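Local coordinates for protein probable D-tyrosyl-tRNA(Tyr) deacylase 1 (Homo sapiens, PDB 2OKV) that deacylates mischarged D-aminoacyl-tRNAs and glycyl-tRNA(Ala) in translation proofreading, acting as a homodimer, and is possibly an ATPase involved in DNA replication, at residues M1-V5 against T81-V85; R7-A11 against A22-G26; L30-S34 against F105-F109. All blocks are in the same frame, centred on the assembly; numbering follows the deposited sequence.

The three contacts share one mixed sheet, in which strands 2-8 and 26-32 are neighbours. Contacts 1 and 3 lie about 10 Å apart between centres and are stitched together by the paired strands: Lys-2 O approaches Gly-32 N at 2.7 Å, probably as a hydrogen bond. Contact 2 sits on the other side of the chain's centre, about 21 Å from contact 1 and 20 Å from contact 3, where the same two strands lead into a hairpin. The magnesium site falls closest to contact 1, which supplies Val-4, with its side chain about 4 Å from the ion; the side chain of Val-8 in contact 2 lies about 7 Å from the magnesium ion, and that of Leu-31 in contact 3 about 9 Å.

Contact 1: residues M1-V5 against T81-V85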
loop_
_atom_site.group_PDB
_atom_site.type_symbol
_atom_site.label_atom_id
_atom_site.label_comp_id
_atom_site.label_asym_id
_atom_site.label_seq_id
_atom_site.Cartn_x
_atom_site.Cartn_y
_atom_site.Cartn_z
ATOM N N MET B 1 -11.180 -5.646 -9.744
ATOM C CA MET B 1 -10.632 -4.388 -9.193
ATOM C C MET B 1 -10.010 -4.611 -7.836
ATOM O O MET B 1 -10.584 -5.298 -6.980
ATOM C CB MET B 1 -11.721 -3.315 -9.106
ATOM C CG MET B 1 -11.169 -1.904 -9.190
ATOM S SD MET B 1 -12.429 -0.640 -9.346
ATOM C CE MET B 1 -13.276 -1.247 -10.791
ATOM N N LYS B 2 -8.816 -4.053 -7.658
ATOM C CA LYS B 2 -8.144 -4.041 -6.367
ATOM C C LYS B 2 -7.812 -2.618 -5.971
ATOM O O LYS B 2 -7.576 -1.766 -6.836
ATOM C CB LYS B 2 -6.839 -4.842 -6.418
ATOM C CG LYS B 2 -6.972 -6.326 -6.697
ATOM C CD LYS B 2 -5.695 -7.037 -6.249
ATOM C CE LYS B 2 -5.310 -8.200 -7.150
ATOM N NZ LYS B 2 -5.822 -9.541 -6.711
ATOM N N ALA B 3 -7.741 -2.377 -4.666
ATOM C CA ALA B 3 -7.310 -1.088 -4.135
ATOM C C ALA B 3 -6.465 -1.291 -2.878
ATOM O O ALA B 3 -6.743 -2.187 -2.071
ATOM C CB ALA B 3 -8.532 -0.212 -3.813
ATOM N N VAL B 4 -5.421 -0.483 -2.737
ATOM C CA VAL B 4 -4.715 -0.379 -1.461
ATOM C C VAL B 4 -5.050 0.986 -0.903
ATOM O O VAL B 4 -4.848 2.002 -1.555
ATOM C CB VAL B 4 -3.194 -0.605 -1.577
ATOM C CG1 VAL B 4 -2.483 -0.234 -0.239
ATOM C CG2 VAL B 4 -2.907 -2.064 -1.953
ATOM N N VAL B 5 -5.586 0.985 0.311
ATOM C CA VAL B 5 -6.062 2.191 0.958
ATOM C C VAL B 5 -5.173 2.465 2.165
ATOM O O VAL B 5 -4.980 1.597 3.037
ATOM C CB VAL B 5 -7.535 2.025 1.405
ATOM C CG1 VAL B 5 -7.996 3.236 2.170
ATOM C CG2 VAL B 5 -8.455 1.787 0.191
ATOM N N THR B 81 -0.112 -1.846 -11.206
ATOM C CA THR B 81 0.786 -2.891 -10.653
ATOM C C THR B 81 0.104 -3.828 -9.659
ATOM O O THR B 81 0.578 -4.953 -9.415
ATOM C CB THR B 81 2.073 -2.305 -9.998
ATOM O OG1 THR B 81 1.721 -1.378 -8.973
ATOM C CG2 THR B 81 2.930 -1.580 -11.036
ATOM N N LEU B 82 -0.993 -3.361 -9.072
ATOM C CA LEU B 82 -1.783 -4.193 -8.170
ATOM C C LEU B 82 -2.433 -5.385 -8.884
ATOM O O LEU B 82 -2.768 -6.380 -8.245
ATOM C CB LEU B 82 -2.834 -3.354 -7.448
ATOM C CG LEU B 82 -2.311 -2.267 -6.517
ATOM C CD1 LEU B 82 -3.480 -1.469 -6.017
ATOM C CD2 LEU B 82 -1.555 -2.878 -5.352
ATOM N N GLN B 83 -2.586 -5.282 -10.206
ATOM C CA GLN B 83 -3.073 -6.386 -11.049
ATOM C C GLN B 83 -1.914 -7.246 -11.575
ATOM O O GLN B 83 -1.814 -7.525 -12.772
ATOM C CB GLN B 83 -3.913 -5.836 -12.211
ATOM C CG GLN B 83 -5.213 -5.150 -11.781
ATOM C CD GLN B 83 -6.188 -6.110 -11.103
ATOM O OE1 GLN B 83 -6.956 -5.715 -10.227
ATOM N NE2 GLN B 83 -6.166 -7.370 -11.514
ATOM N N CYS B 84 -1.047 -7.666 -10.662
ATOM C CA CYS B 84 0.177 -8.375 -11.004
ATOM C C CYS B 84 0.058 -9.873 -10.731
ATOM O O CYS B 84 -0.512 -10.286 -9.713
ATOM C CB CYS B 84 1.345 -7.785 -10.202
ATOM S SG CYS B 84 2.771 -8.866 -9.988
ATOM N N VAL B 85 0.600 -10.677 -11.644
ATOM C CA VAL B 85 0.742 -12.112 -11.427
ATOM C C VAL B 85 2.226 -12.451 -11.219
ATOM O O VAL B 85 3.087 -12.018 -11.992
ATOM C CB VAL B 85 0.085 -12.964 -12.563
ATOM C CG1 VAL B 85 0.528 -12.499 -13.944
ATOM C CG2 VAL B 85 0.374 -14.451 -12.375
#
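Strand 2-5 and the short 3-10 turn at Leu-82 approach most closely at Lys-2 and Leu-82, 6.6 Å between their CA atoms, and no hydrogen bond joins the two segments. The strand belongs to the mixed five-stranded sheet of this deacylase fold, and the turn follows strand 73-78 on the way to helix 99-116. Side chains alternate along the strand: Lys-2 and Val-4 point toward the turn, whereas Met-1 and Ala-3 pack on helix 39-51. Leu-82 sets both methyls against Val-4: its CD2 touches CG2 of Val-4 at 3.7 Å, and its CD1 lies 3.9 Å from the backbone N of Val-4. The two side chains cross at about a right angle. In Val-4, CG1 lies anti to the backbone N (chi1 170°), which turns CG2 to the leucine. Val-4, which makes this apolar touch, also belongs to the magnesium site with Cys-28. The second subunit closes the neighbourhood: its Thr-142 packs on Leu-82, and its Glu-144 on both Lys-2 and Val-4. The end of the Gln-83 side chain comes up beside the start of Lys-2. Farther out, the lysine chain bends at chi3 and chi4, its amino group making a long, weak ion pair with Glu-146, and its CE passes the backbone O of Leu-82 at 3.3 Å.

Contact 2: residues R7-A11 against A22-G26; sequences RVTRA and AIGRG
Val-8 pairs with Gly-26 and Ala-11 with Ile-23, both as antiparallel hydrogen-bonded pairs, so four backbone bonds clamp the two segments. The first pair includes an almost straight bond, Val-8 N to Gly-26 O at 2.9 Å (178° at the hydrogen); the second includes Ile-23 N to Ala-11 O at 2.8 Å. Between them the chain corners at Thr-9, whose carbonyl finds no good hydrogen bond in the facing segment. Here CA-H...O contacts take over: CA of Arg-10 lies 3.4 Å from Gly-24 O, and CA of Arg-25 lies 3.5 Å from Val-8 O. At the backbone angles of Gly-26 a CB would press against the carbonyl O of Arg-25, a shape that calls for glycine.

Apolar contacts line the face carrying Val-8, Ala-11 and Ile-23. CG1 of Ile-23 stands between its own backbone N and carbonyl carbon (chi1 61°), 3.8 Å from CB of Ala-11; CD1, farther along, meets CG2 of Val-8 at 3.7 Å. Leu-75 of strand 73-78 covers Ala-11 and Ile-23.

Polar groups bond elsewhere. The carbonyls of Asp-138 and Val-54 hold the guanidinium of Arg-7, and Glu-73 accepts a bond from Gly-24 N. The segments form the bend of a long antiparallel hairpin passing from the five-stranded to the three-stranded sheet; Asp-138 immediately precedes the Gly-139/Pro-140 motif, thought to reject L-amino acids.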
loop_
_atom_site.group_PDB
_atom_site.type_symbol
_atom_site.label_atom_id
_atom_site.label_comp_id
_atom_site.label_asym_id
_atom_site.label_seq_id
_atom_site.Cartn_x
_atom_site.Cartn_y
_atom_site.Cartn_z
ATOM N N ARG B 7 -4.464 5.181 5.349
ATOM C CA ARG B 7 -4.959 6.322 6.110
ATOM C C ARG B 7 -3.819 7.316 6.220
ATOM O O ARG B 7 -2.717 6.945 6.601
ATOM C CB ARG B 7 -5.419 5.898 7.509
ATOM C CG ARG B 7 -5.920 7.061 8.373
ATOM C CD ARG B 7 -6.444 6.610 9.725
ATOM N NE ARG B 7 -5.358 6.251 10.636
ATOM C CZ ARG B 7 -5.526 5.835 11.885
ATOM N NH1 ARG B 7 -6.752 5.688 12.384
ATOM N NH2 ARG B 7 -4.462 5.544 12.633
ATOM N N VAL B 8 -4.082 8.580 5.908
ATOM C CA VAL B 8 -3.001 9.577 5.889
ATOM C C VAL B 8 -3.248 10.785 6.803
ATOM O O VAL B 8 -4.417 11.190 7.012
ATOM C CB VAL B 8 -2.687 10.053 4.441
ATOM C CG1 VAL B 8 -2.225 8.880 3.572
ATOM C CG2 VAL B 8 -3.883 10.769 3.807
ATOM N N THR B 9 -2.170 11.366 7.349
ATOM C CA THR B 9 -2.343 12.695 7.939
ATOM C C THR B 9 -2.214 13.760 6.846
ATOM O O THR B 9 -2.791 14.830 6.959
ATOM C CB THR B 9 -1.463 13.004 9.199
ATOM O OG1 THR B 9 -0.291 13.702 8.815
ATOM C CG2 THR B 9 -1.110 11.784 9.944
ATOM N N ARG B 10 -1.496 13.424 5.771
ATOM C CA ARG B 10 -1.458 14.226 4.558
ATOM C C ARG B 10 -0.916 13.385 3.395
ATOM O O ARG B 10 -0.332 12.339 3.607
ATOM C CB ARG B 10 -0.613 15.501 4.757
ATOM C CG ARG B 10 0.836 15.240 5.169
ATOM C CD ARG B 10 1.643 16.532 5.366
ATOM N NE ARG B 10 1.086 17.410 6.402
ATOM C CZ ARG B 10 1.272 17.280 7.717
ATOM N NH1 ARG B 10 2.020 16.297 8.211
ATOM N NH2 ARG B 10 0.718 18.155 8.544
ATOM N N ALA B 11 -1.103 13.851 2.170
ATOM C CA ALA B 11 -0.608 13.122 1.010
ATOM C C ALA B 11 -0.535 14.083 -0.148
ATOM O O ALA B 11 -1.272 15.061 -0.183
ATOM C CB ALA B 11 -1.529 11.964 0.684
ATOM N N ALA B 22 -2.724 17.773 -3.441
ATOM C CA ALA B 22 -2.366 17.525 -2.059
ATOM C C ALA B 22 -3.637 17.455 -1.231
ATOM O O ALA B 22 -4.592 18.202 -1.495
ATOM C CB ALA B 22 -1.479 18.634 -1.542
ATOM N N ILE B 23 -3.636 16.568 -0.233
ATOM C CA ILE B 23 -4.726 16.479 0.732
ATOM C C ILE B 23 -4.174 16.549 2.158
ATOM O O ILE B 23 -2.988 16.289 2.386
ATOM C CB ILE B 23 -5.609 15.180 0.573
ATOM C CG1 ILE B 23 -4.796 13.891 0.779
ATOM C CG2 ILE B 23 -6.353 15.161 -0.770
ATOM C CD1 ILE B 23 -5.655 12.706 1.245
ATOM N N GLY B 24 -5.034 16.909 3.103
ATOM C CA GLY B 24 -4.685 16.821 4.503
ATOM C C GLY B 24 -5.115 15.469 5.019
ATOM O O GLY B 24 -4.840 14.444 4.394
ATOM N N ARG B 25 -5.777 15.452 6.174
ATOM C CA ARG B 25 -6.249 14.198 6.742
ATOM C C ARG B 25 -7.250 13.511 5.808
ATOM O O ARG B 25 -8.112 14.160 5.202
ATOM C CB ARG B 25 -6.889 14.440 8.107
ATOM C CG ARG B 25 -5.898 14.827 9.187
ATOM C CD ARG B 25 -6.498 14.521 10.549
ATOM N NE ARG B 25 -5.556 14.742 11.643
ATOM C CZ ARG B 25 -5.693 15.696 12.564
ATOM N NH1 ARG B 25 -6.737 16.521 12.524
ATOM N NH2 ARG B 25 -4.791 15.826 13.535
ATOM N N GLY B 26 -7.130 12.194 5.698
ATOM C CA GLY B 26 -8.033 11.416 4.879
ATOM C C GLY B 26 -7.409 10.101 4.442
ATOM O O GLY B 26 -6.766 9.402 5.229
#

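Contact 3: residues L30-S34 against F105-F109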
loop_
_atom_site.group_PDB
_atom_site.type_symbol
_atom_site.label_atom_id
_atom_site.label_comp_id
_atom_site.label_asym_id
_atom_site.label_seq_id
_atom_site.Cartn_x
_atom_site.Cartn_y
_atom_site.Cartn_z
ATOM N N LEU B 30 -4.685 3.651 -3.860
ATOM C CA LEU B 30 -4.010 3.195 -5.054
ATOM C C LEU B 30 -4.923 2.198 -5.730
ATOM O O LEU B 30 -5.251 1.160 -5.144
ATOM C CB LEU B 30 -2.658 2.574 -4.700
ATOM C CG LEU B 30 -1.672 3.577 -4.083
ATOM C CD1 LEU B 30 -0.539 2.861 -3.379
ATOM C CD2 LEU B 30 -1.101 4.547 -5.159
ATOM N N LEU B 31 -5.328 2.512 -6.961
ATOM C CA LEU B 31 -6.418 1.792 -7.634
ATOM C C LEU B 31 -5.959 0.930 -8.817
ATOM O O LEU B 31 -5.473 1.458 -9.835
ATOM C CB LEU B 31 -7.457 2.796 -8.113
ATOM C CG LEU B 31 -8.965 2.521 -8.115
ATOM C CD1 LEU B 31 -9.498 2.844 -9.503
ATOM C CD2 LEU B 31 -9.405 1.118 -7.673
ATOM N N GLY B 32 -6.149 -0.385 -8.691
ATOM C CA GLY B 32 -5.785 -1.343 -9.730
ATOM C C GLY B 32 -6.971 -1.873 -10.513
ATOM O O GLY B 32 -7.752 -2.668 -9.997
ATOM N N ILE B 33 -7.084 -1.445 -11.769
ATOM C CA ILE B 33 -8.196 -1.816 -12.645
ATOM C C ILE B 33 -7.831 -3.003 -13.535
ATOM O O ILE B 33 -6.838 -2.973 -14.268
ATOM C CB ILE B 33 -8.632 -0.624 -13.553
ATOM C CG1 ILE B 33 -9.087 0.577 -12.711
ATOM C CG2 ILE B 33 -9.738 -1.045 -14.525
ATOM C CD1 ILE B 33 -8.939 1.936 -13.473
ATOM N N SER B 34 -8.658 -4.041 -13.495
ATOM C CA SER B 34 -8.391 -5.238 -14.272
ATOM C C SER B 34 -9.203 -5.240 -15.557
ATOM O O SER B 34 -10.221 -4.553 -15.657
ATOM C CB SER B 34 -8.721 -6.485 -13.462
ATOM O OG SER B 34 -9.961 -7.022 -13.863
ATOM N N PHE B 105 -11.942 4.377 -17.967
ATOM C CA PHE B 105 -12.531 3.703 -16.801
ATOM C C PHE B 105 -12.193 4.454 -15.505
ATOM O O PHE B 105 -13.088 4.746 -14.694
ATOM C CB PHE B 105 -12.057 2.250 -16.724
ATOM C CG PHE B 105 -12.802 1.415 -15.709
ATOM C CD1 PHE B 105 -13.637 0.389 -16.122
ATOM C CD2 PHE B 105 -12.664 1.653 -14.337
ATOM C CE1 PHE B 105 -14.333 -0.379 -15.194
ATOM C CE2 PHE B 105 -13.364 0.890 -13.397
ATOM C CZ PHE B 105 -14.200 -0.125 -13.832
ATOM N N TYR B 106 -10.909 4.765 -15.322
ATOM C CA TYR B 106 -10.426 5.553 -14.186
ATOM C C TYR B 106 -11.166 6.893 -14.052
ATOM O O TYR B 106 -11.643 7.247 -12.961
ATOM C CB TYR B 106 -8.902 5.791 -14.304
ATOM C CG TYR B 106 -8.338 6.500 -13.103
ATOM C CD1 TYR B 106 -8.263 5.837 -11.875
ATOM C CD2 TYR B 106 -7.889 7.828 -13.172
ATOM C CE1 TYR B 106 -7.771 6.449 -10.750
ATOM C CE2 TYR B 106 -7.395 8.472 -11.995
ATOM C CZ TYR B 106 -7.348 7.754 -10.803
ATOM O OH TYR B 106 -6.892 8.300 -9.609
ATOM N N ASN B 107 -11.252 7.638 -15.157
ATOM C CA ASN B 107 -11.966 8.905 -15.133
ATOM C C ASN B 107 -13.425 8.724 -14.690
ATOM O O ASN B 107 -13.890 9.460 -13.826
ATOM C CB ASN B 107 -11.850 9.629 -16.465
ATOM C CG ASN B 107 -10.478 10.239 -16.670
ATOM O OD1 ASN B 107 -9.746 10.493 -15.705
ATOM N ND2 ASN B 107 -10.117 10.470 -17.923
ATOM N N SER B 108 -14.116 7.726 -15.240
ATOM C CA SER B 108 -15.497 7.424 -14.835
ATOM C C SER B 108 -15.581 7.065 -13.341
ATOM O O SER B 108 -16.532 7.463 -12.634
ATOM C CB SER B 108 -16.092 6.297 -15.682
ATOM O OG SER B 108 -16.261 6.693 -17.041
ATOM N N PHE B 109 -14.592 6.303 -12.877
ATOM C CA PHE B 109 -14.499 5.905 -11.477
ATOM C C PHE B 109 -14.379 7.124 -10.560
ATOM O O PHE B 109 -15.089 7.228 -9.544
ATOM C CB PHE B 109 -13.299 4.969 -11.276
ATOM C CG PHE B 109 -12.998 4.695 -9.847
ATOM C CD1 PHE B 109 -13.598 3.613 -9.193
ATOM C CD2 PHE B 109 -12.145 5.534 -9.133
ATOM C CE1 PHE B 109 -13.349 3.364 -7.862
ATOM C CE2 PHE B 109 -11.900 5.299 -7.784
ATOM C CZ PHE B 109 -12.507 4.207 -7.146
#
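The Phe-109 ring takes CD1 of Leu-31 over the centre of one face, and the Phe-105 ring takes CG2 of Ile-33 over a face, nearer its rim. The first CH-pi contact is the more central: CD1 of Leu-31 lies 3.8 Å from the Phe-109 centroid, only 10° off the ring normal. In the second, CG2 of Ile-33 is 4.1 Å from the Phe-105 centroid and 16° off the normal. Tyr-106 is used differently. Both CD1 of Leu-31 and CD1 of Ile-33 stand at its edge, near the ring plane, the leucine methyl 4.0 Å from Tyr-106 CD1. One leucine methyl therefore touches the face of one ring and the edge of another.

Ile-33 works as a fork. Its CD1 branch reaches CB of Tyr-106 (3.9 Å) and the CD2 atom of Phe-105 (3.8 Å), while CG2, anti to the backbone N, spreads onto the Phe-105 ring. On the helix, the anti CG of Phe-109 (chi1 171°) carries its ring over to Leu-31; of Tyr-106, only the end of the side chain approaches the strand.

These contacts seat helix 99-116 on one side of strand 26-32 in the mixed sheet, with helix 39-51 alongside: Met-45, Val-46 and Ile-49 pack on Phe-109. The hydroxyl of Tyr-106 looks beyond the contact to a hydrogen bond with Asp-124. Without any hydrogen bond or ion pair between the segments, cohesion here probably rests on the burial of aliphatic and aromatic carbon, to which the CH-pi contacts over the two phenylalanine faces add a modest preference of orientation.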